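Glycoside hydrolase family 31 (Trueperella pyogenes, PDB 5I0F) degrades cycloalternan, a cyclic glucan, acting through a covalent intermediate and probably with a catalytic TIM barrel as in other family 31 glycoside hydrolases. Local coordinates at residues Pro98-Gln103 and Phe124-Ser129; Gln217-Ala222 and Asp657-Pro662. One frame throughout, in Å; residues are numbered along the deposited sequence.

Contacts 1 and 2 follow one another along the chain, the first closing before the second opens, and their centres lie about 48 Å apart, with about 29 Å between nearest atoms. Contact 1 sits about 36 Å from the centre of the chain, where the N-terminal β domain hands over to the next sheet; contact 2, about 28 Å from it, sets a later β sheet against the 657-662 segment of the C-terminal region. Neither contributes a residue to the glycan pocket or to the calcium sites. They share one chemical solution nonetheless: with no direct hydrogen bond across either contact, a single water donates to an oxygen on each side.

Contact 1 (Pro98-Gln103 and Phe124-Ser129); sequences PHLPDQ and FPLTPS
P128 presents its ring to three residues, L100, P101 and Q103, crossing the side chain of L100 at about a right angle while its CG and CD face the backbone of the opposing loop. The leucine's CD2 rests 3.8 Å from P128 CG. Its other methyl, CD1, meets CD2 of L126 at 4.1 Å, and here the two leucine side chains run past each other in opposite directions rather than head-on. In L100, CG lies anti to the backbone N (chi1 -173°), which carries it toward the other segment, and a chi2 of 68° then turns CD2 to the proline and CD1 to L126. L31 and P25 touch the same leucine, and A105 and Y107 pack on L126.

The setting is the region of the N-terminal antiparallel β domain where its chain leaves for the next sheet. Residues 98-103 belong to the connection between strands 91-97 and 105-113, and 124-129 carries the chain from the end of strand 118-126 toward strand 130-132. Within the connection D102 is the centre of an inverse gamma turn, closed by a weak bond of 3.0 Å from Q103 N to P101 O.

The turn brings two carbonyls against the proline ring: P101 O lies 3.4 Å from P128 CG, and Q103 O is at the same 3.4 Å from P128 CD. The latter oxygen is buried by the contact and has no hydrogen-bond partner in the model, so the ring covers it without satisfying it. Polar linkage is left to the D102 side. There a water donates to D102 OD1 at 2.9 Å and to P128 O at 2.8 Å, bridging a carboxylate and a carbonyl that could not bond to each other directly.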
ATOM      1  N   PRO A  98      35.308 -12.563   1.744  1.00 48.30           N
ATOM      2  CA  PRO A  98      35.399 -11.405   0.822  1.00 49.68           C
ATOM      3  C   PRO A  98      35.234 -11.686  -0.684  1.00 49.76           C
ATOM      4  O   PRO A  98      34.826 -10.781  -1.430  1.00 50.15           O
ATOM      5  CB  PRO A  98      36.798 -10.834   1.104  1.00 52.69           C
ATOM      6  CG  PRO A  98      37.560 -11.970   1.706  1.00 53.29           C
ATOM      7  CD  PRO A  98      36.567 -12.770   2.486  1.00 50.51           C
ATOM      8  N   HIS A  99      35.557 -12.903  -1.123  1.00 49.54           N
ATOM      9  CA  HIS A  99      35.458 -13.294  -2.540  1.00 49.81           C
ATOM     10  C   HIS A  99      35.049 -14.751  -2.621  1.00 46.94           C
ATOM     11  O   HIS A  99      35.888 -15.644  -2.553  1.00 48.25           O
ATOM     12  CB  HIS A  99      36.796 -13.080  -3.260  1.00 53.78           C
ATOM     13  CG  HIS A  99      37.111 -11.641  -3.529  1.00 56.72           C
ATOM     14  ND1 HIS A  99      36.329 -10.851  -4.346  1.00 56.79           N
ATOM     15  CD2 HIS A  99      38.118 -10.847  -3.089  1.00 59.80           C
ATOM     16  CE1 HIS A  99      36.841  -9.633  -4.400  1.00 59.23           C
ATOM     17  NE2 HIS A  99      37.925  -9.603  -3.645  1.00 61.17           N
ATOM     18  N   LEU A 100      33.751 -14.980  -2.756  1.00 43.86           N
ATOM     19  CA  LEU A 100      33.189 -16.313  -2.567  1.00 41.80           C
ATOM     20  C   LEU A 100      33.620 -17.261  -3.680  1.00 42.32           C
ATOM     21  O   LEU A 100      33.359 -16.986  -4.848  1.00 41.20           O
ATOM     22  CB  LEU A 100      31.664 -16.232  -2.535  1.00 39.39           C
ATOM     23  CG  LEU A 100      30.924 -17.524  -2.182  1.00 37.83           C
ATOM     24  CD1 LEU A 100      31.173 -17.925  -0.735  1.00 37.75           C
ATOM     25  CD2 LEU A 100      29.437 -17.333  -2.456  1.00 36.87           C
ATOM     26  N   PRO A 101      34.290 -18.372  -3.333  1.00 43.58           N
ATOM     27  CA  PRO A 101      34.655 -19.325  -4.394  1.00 44.60           C
ATOM     28  C   PRO A 101      33.431 -19.873  -5.131  1.00 43.22           C
ATOM     29  O   PRO A 101      32.368 -20.043  -4.514  1.00 41.26           O
ATOM     30  CB  PRO A 101      35.361 -20.449  -3.627  1.00 46.10           C
ATOM     31  CG  PRO A 101      35.897 -19.800  -2.400  1.00 46.16           C
ATOM     32  CD  PRO A 101      34.927 -18.707  -2.046  1.00 44.25           C
ATOM     33  N   ASP A 102      33.576 -20.152  -6.426  1.00 44.12           N
ATOM     34  CA  ASP A 102      32.503 -20.768  -7.211  1.00 43.94           C
ATOM     35  C   ASP A 102      32.544 -22.294  -7.050  1.00 44.18           C
ATOM     36  O   ASP A 102      32.727 -23.030  -8.014  1.00 45.70           O
ATOM     37  CB  ASP A 102      32.609 -20.356  -8.696  1.00 45.95           C
ATOM     38  CG  ASP A 102      31.322 -20.636  -9.489  1.00 46.18           C
ATOM     39  OD1 ASP A 102      30.356 -21.191  -8.940  1.00 45.50           O
ATOM     40  OD2 ASP A 102      31.267 -20.290 -10.685  1.00 49.97           O
ATOM     41  N   GLN A 103      32.374 -22.756  -5.817  1.00 44.23           N
ATOM     42  CA  GLN A 103      32.351 -24.186  -5.495  1.00 44.49           C
ATOM     43  C   GLN A 103      31.224 -24.395  -4.494  1.00 41.01           C
ATOM     44  O   GLN A 103      31.036 -23.565  -3.594  1.00 40.25           O
ATOM     45  CB  GLN A 103      33.682 -24.638  -4.878  1.00 48.04           C
ATOM     46  CG  GLN A 103      34.930 -24.313  -5.686  1.00 51.96           C
ATOM     47  CD  GLN A 103      36.224 -24.685  -4.967  1.00 56.62           C
ATOM     48  OE1 GLN A 103      36.206 -25.291  -3.895  1.00 58.59           O
ATOM     49  NE2 GLN A 103      37.365 -24.323  -5.565  1.00 60.37           N
ATOM     50  N   PHE A 124      23.951 -26.533   6.667  1.00 32.86           N
ATOM     51  CA  PHE A 124      23.289 -25.729   5.640  1.00 31.91           C
ATOM     52  C   PHE A 124      24.040 -25.785   4.298  1.00 32.38           C
ATOM     53  O   PHE A 124      25.267 -25.771   4.283  1.00 31.63           O
ATOM     54  CB  PHE A 124      23.229 -24.264   6.092  1.00 30.38           C
ATOM     55  CG  PHE A 124      22.411 -24.038   7.340  1.00 29.82           C
ATOM     56  CD1 PHE A 124      21.041 -23.823   7.262  1.00 30.50           C
ATOM     57  CD2 PHE A 124      23.015 -24.020   8.597  1.00 29.80           C
ATOM     58  CE1 PHE A 124      20.283 -23.613   8.410  1.00 30.35           C
ATOM     59  CE2 PHE A 124      22.269 -23.786   9.739  1.00 29.41           C
ATOM     60  CZ  PHE A 124      20.905 -23.586   9.651  1.00 30.03           C
ATOM     61  N   PRO A 125      23.307 -25.796   3.169  1.00 32.69           N
ATOM     62  CA  PRO A 125      23.964 -25.787   1.873  1.00 33.34           C
ATOM     63  C   PRO A 125      24.440 -24.393   1.452  1.00 32.27           C
ATOM     64  O   PRO A 125      23.763 -23.400   1.711  1.00 31.70           O
ATOM     65  CB  PRO A 125      22.862 -26.266   0.933  1.00 34.32           C
ATOM     66  CG  PRO A 125      21.618 -25.720   1.542  1.00 33.94           C
ATOM     67  CD  PRO A 125      21.838 -25.785   3.026  1.00 33.56           C
ATOM     68  N   LEU A 126      25.585 -24.346   0.781  1.00 32.48           N
ATOM     69  CA  LEU A 126      26.069 -23.151   0.117  1.00 32.09           C
ATOM     70  C   LEU A 126      26.262 -23.487  -1.367  1.00 32.69           C
ATOM     71  O   LEU A 126      27.124 -24.314  -1.718  1.00 33.77           O
ATOM     72  CB  LEU A 126      27.380 -22.692   0.747  1.00 32.67           C
ATOM     73  CG  LEU A 126      28.042 -21.430   0.182  1.00 32.91           C
ATOM     74  CD1 LEU A 126      27.080 -20.255   0.211  1.00 32.36           C
ATOM     75  CD2 LEU A 126      29.315 -21.109   0.944  1.00 33.54           C
ATOM     76  N   THR A 127      25.436 -22.891  -2.226  1.00 31.54           N
ATOM     77  CA  THR A 127      25.503 -23.125  -3.673  1.00 32.42           C
ATOM     78  C   THR A 127      25.583 -21.779  -4.377  1.00 31.32           C
ATOM     79  O   THR A 127      24.559 -21.197  -4.726  1.00 30.45           O
ATOM     80  CB  THR A 127      24.301 -23.913  -4.191  1.00 33.93           C
ATOM     81  OG1 THR A 127      23.103 -23.227  -3.841  1.00 34.68           O
ATOM     82  CG2 THR A 127      24.262 -25.297  -3.586  1.00 35.37           C
ATOM     83  N   PRO A 128      26.807 -21.270  -4.570  1.00 30.87           N
ATOM     84  CA  PRO A 128      26.985 -19.969  -5.185  1.00 29.79           C
ATOM     85  C   PRO A 128      26.414 -19.892  -6.602  1.00 29.83           C
ATOM     86  O   PRO A 128      26.412 -20.888  -7.342  1.00 29.84           O
ATOM     87  CB  PRO A 128      28.501 -19.780  -5.209  1.00 30.84           C
ATOM     88  CG  PRO A 128      29.018 -20.679  -4.154  1.00 31.80           C
ATOM     89  CD  PRO A 128      28.089 -21.858  -4.143  1.00 31.76           C
ATOM     90  N   SER A 129      25.923 -18.704  -6.934  1.00 28.74           N
ATOM     91  CA  SER A 129      25.343 -18.403  -8.211  1.00 28.97           C
ATOM     92  C   SER A 129      26.280 -17.527  -9.043  1.00 29.70           C
ATOM     93  O   SER A 129      27.182 -16.877  -8.508  1.00 31.02           O
ATOM     94  CB  SER A 129      24.006 -17.665  -8.023  1.00 28.56           C
ATOM     95  OG  SER A 129      23.015 -18.522  -7.472  1.00 28.73           O
TER
HETATM   96  O   HOH W   1      27.645 -20.831  -9.891  1.00 34.41           O

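Contact 2 (Gln217-Ala222 and Asp657-Pro662)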
ATOM      1  N   GLN A 217       4.075   2.865 -18.394  1.00 21.41           N
ATOM      2  CA  GLN A 217       3.935   3.381 -19.749  1.00 22.42           C
ATOM      3  C   GLN A 217       5.080   4.335 -20.023  1.00 21.93           C
ATOM      4  O   GLN A 217       5.643   4.942 -19.100  1.00 20.72           O
ATOM      5  CB  GLN A 217       2.559   4.017 -19.988  1.00 23.59           C
ATOM      6  CG  GLN A 217       2.184   5.200 -19.135  1.00 24.26           C
ATOM      7  CD  GLN A 217       0.876   4.949 -18.371  1.00 24.95           C
ATOM      8  OE1 GLN A 217      -0.219   4.982 -18.939  1.00 26.35           O
ATOM      9  NE2 GLN A 217       0.997   4.679 -17.079  1.00 24.70           N
ATOM     10  N   VAL A 218       5.449   4.419 -21.296  1.00 21.88           N
ATOM     11  CA  VAL A 218       6.595   5.199 -21.726  1.00 21.93           C
ATOM     12  C   VAL A 218       6.076   6.111 -22.815  1.00 22.73           C
ATOM     13  O   VAL A 218       5.567   5.636 -23.831  1.00 22.61           O
ATOM     14  CB  VAL A 218       7.726   4.308 -22.249  1.00 22.32           C
ATOM     15  CG1 VAL A 218       8.931   5.164 -22.622  1.00 23.06           C
ATOM     16  CG2 VAL A 218       8.126   3.230 -21.236  1.00 22.09           C
ATOM     17  N   VAL A 219       6.175   7.416 -22.590  1.00 22.73           N
ATOM     18  CA  VAL A 219       5.459   8.398 -23.405  1.00 23.86           C
ATOM     19  C   VAL A 219       6.467   9.375 -23.985  1.00 24.39           C
ATOM     20  O   VAL A 219       7.273   9.925 -23.245  1.00 24.06           O
ATOM     21  CB  VAL A 219       4.402   9.158 -22.570  1.00 23.89           C
ATOM     22  CG1 VAL A 219       3.567  10.072 -23.457  1.00 24.61           C
ATOM     23  CG2 VAL A 219       3.504   8.158 -21.855  1.00 23.62           C
ATOM     24  N   ASN A 220       6.430   9.574 -25.305  1.00 25.74           N
ATOM     25  CA  ASN A 220       7.331  10.533 -25.969  1.00 26.77           C
ATOM     26  C   ASN A 220       6.667  11.898 -26.080  1.00 27.91           C
ATOM     27  O   ASN A 220       5.514  12.061 -25.692  1.00 28.24           O
ATOM     28  CB  ASN A 220       7.873   9.992 -27.307  1.00 27.83           C
ATOM     29  CG  ASN A 220       6.869  10.035 -28.458  1.00 28.93           C
ATOM     30  OD1 ASN A 220       5.851  10.734 -28.435  1.00 29.76           O
ATOM     31  ND2 ASN A 220       7.202   9.314 -29.518  1.00 30.33           N
ATOM     32  N   GLU A 221       7.392  12.864 -26.611  1.00 28.92           N
ATOM     33  CA  GLU A 221       6.917  14.245 -26.649  1.00 30.55           C
ATOM     34  C   GLU A 221       6.209  14.597 -27.952  1.00 31.13           C
ATOM     35  O   GLU A 221       5.822  15.747 -28.146  1.00 31.05           O
ATOM     36  CB  GLU A 221       8.082  15.190 -26.332  1.00 31.78           C
ATOM     37  CG  GLU A 221       8.491  15.049 -24.870  1.00 32.15           C
ATOM     38  CD  GLU A 221       9.620  15.962 -24.435  1.00 33.93           C
ATOM     39  OE1 GLU A 221      10.179  16.659 -25.281  1.00 34.59           O
ATOM     40  OE2 GLU A 221       9.948  15.966 -23.224  1.00 35.00           O
ATOM     41  N   ALA A 222       6.044  13.601 -28.815  1.00 31.78           N
ATOM     42  CA  ALA A 222       5.159  13.639 -29.980  1.00 33.61           C
ATOM     43  C   ALA A 222       3.759  13.096 -29.692  1.00 34.57           C
ATOM     44  O   ALA A 222       2.908  13.130 -30.570  1.00 36.68           O
ATOM     45  CB  ALA A 222       5.771  12.831 -31.102  1.00 33.85           C
ATOM     46  N   ASP A 657      -4.279  13.335 -22.295  1.00 28.36           N
ATOM     47  CA  ASP A 657      -4.990  14.163 -23.259  1.00 30.17           C
ATOM     48  C   ASP A 657      -4.077  15.174 -23.957  1.00 30.97           C
ATOM     49  O   ASP A 657      -4.499  15.743 -24.956  1.00 31.07           O
ATOM     50  CB  ASP A 657      -6.147  14.917 -22.572  1.00 31.50           C
ATOM     51  CG  ASP A 657      -7.132  13.991 -21.850  1.00 32.85           C
ATOM     52  OD1 ASP A 657      -7.484  12.937 -22.419  1.00 33.80           O
ATOM     53  OD2 ASP A 657      -7.569  14.328 -20.711  1.00 34.41           O
ATOM     54  N   HIS A 658      -2.860  15.413 -23.447  1.00 30.69           N
ATOM     55  CA  HIS A 658      -1.969  16.467 -23.970  1.00 31.81           C
ATOM     56  C   HIS A 658      -0.510  16.019 -24.150  1.00 31.77           C
ATOM     57  O   HIS A 658       0.400  16.841 -24.041  1.00 32.16           O
ATOM     58  CB  HIS A 658      -2.028  17.714 -23.064  1.00 32.60           C
ATOM     59  CG  HIS A 658      -3.420  18.199 -22.807  1.00 33.50           C
ATOM     60  ND1 HIS A 658      -4.095  17.934 -21.636  1.00 34.74           N
ATOM     61  CD2 HIS A 658      -4.285  18.878 -23.592  1.00 34.69           C
ATOM     62  CE1 HIS A 658      -5.311  18.452 -21.701  1.00 34.36           C
ATOM     63  NE2 HIS A 658      -5.448  19.031 -22.879  1.00 34.62           N
ATOM     64  N   ALA A 659      -0.284  14.753 -24.507  1.00 31.47           N
ATOM     65  CA  ALA A 659       1.095  14.220 -24.641  1.00 31.56           C
ATOM     66  C   ALA A 659       1.933  14.815 -25.775  1.00 32.50           C
ATOM     67  O   ALA A 659       3.150  14.668 -25.772  1.00 32.64           O
ATOM     68  CB  ALA A 659       1.079  12.700 -24.784  1.00 31.02           C
ATOM     69  N   ASP A 660       1.312  15.461 -26.756  1.00 33.49           N
ATOM     70  CA  ASP A 660       2.109  16.121 -27.802  1.00 34.97           C
ATOM     71  C   ASP A 660       2.656  17.514 -27.385  1.00 34.51           C
ATOM     72  O   ASP A 660       3.296  18.188 -28.178  1.00 34.57           O
ATOM     73  CB  ASP A 660       1.336  16.172 -29.131  1.00 36.83           C
ATOM     74  CG  ASP A 660       0.084  16.998 -29.051  1.00 38.49           C
ATOM     75  OD1 ASP A 660      -0.233  17.529 -27.961  1.00 40.25           O
ATOM     76  OD2 ASP A 660      -0.606  17.106 -30.085  1.00 41.00           O
ATOM     77  N   ASP A 661       2.411  17.931 -26.149  1.00 33.12           N
ATOM     78  CA  ASP A 661       2.904  19.199 -25.636  1.00 32.50           C
ATOM     79  C   ASP A 661       4.004  18.930 -24.606  1.00 31.86           C
ATOM     80  O   ASP A 661       3.703  18.506 -23.511  1.00 31.31           O
ATOM     81  CB  ASP A 661       1.754  19.937 -24.987  1.00 32.67           C
ATOM     82  CG  ASP A 661       2.122  21.338 -24.538  1.00 32.48           C
ATOM     83  OD1 ASP A 661       3.306  21.677 -24.388  1.00 31.70           O
ATOM     84  OD2 ASP A 661       1.182  22.101 -24.332  1.00 33.24           O
ATOM     85  N   PRO A 662       5.271  19.199 -24.947  1.00 31.84           N
ATOM     86  CA  PRO A 662       6.357  18.858 -24.022  1.00 31.52           C
ATOM     87  C   PRO A 662       6.378  19.641 -22.704  1.00 30.80           C
ATOM     88  O   PRO A 662       6.960  19.167 -21.741  1.00 29.87           O
ATOM     89  CB  PRO A 662       7.638  19.137 -24.836  1.00 32.27           C
ATOM     90  CG  PRO A 662       7.223  19.688 -26.145  1.00 33.21           C
ATOM     91  CD  PRO A 662       5.748  19.909 -26.147  1.00 33.22           C
TER
HETATM   92  O   HOH W   2       5.392  17.539 -29.969  1.00 34.33           O
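E221 lies across P662 at about a right angle. From CB, its CG is turned anti to the carbonyl carbon, beside the backbone N (chi1 -69°), and comes within 4.2 Å of P662 CB. From there the chain is extended, and CD approaches the same proline carbon to 3.8 Å. At the tip the oxygens part company: OE1 stands 3.6 Å from P662 CB, while OE2 is hydrogen-bonded to H174 NE2.

Deeper in, V219 CG1 touches A659 CB at 3.9 Å, where the end of strand 212-219 meets the type I turn from H658 to D661. That turn starts at the last residue of the short, weakly bonded helix 655-658 in the C-terminal region, so the contact joins this region to the mixed β sheet far earlier in the chain.

Carbonyl oxygens dominate what remains. N220 O and A659 O lie 3.5 Å apart, and E221 O faces D660 O; neither pair can hydrogen-bond directly. A water donates to E221 O at 2.6 Å and to D660 O at 2.8 Å. At this second pair the inserted water supplies the donor that neither carbonyl has, which probably eases the repulsion between them.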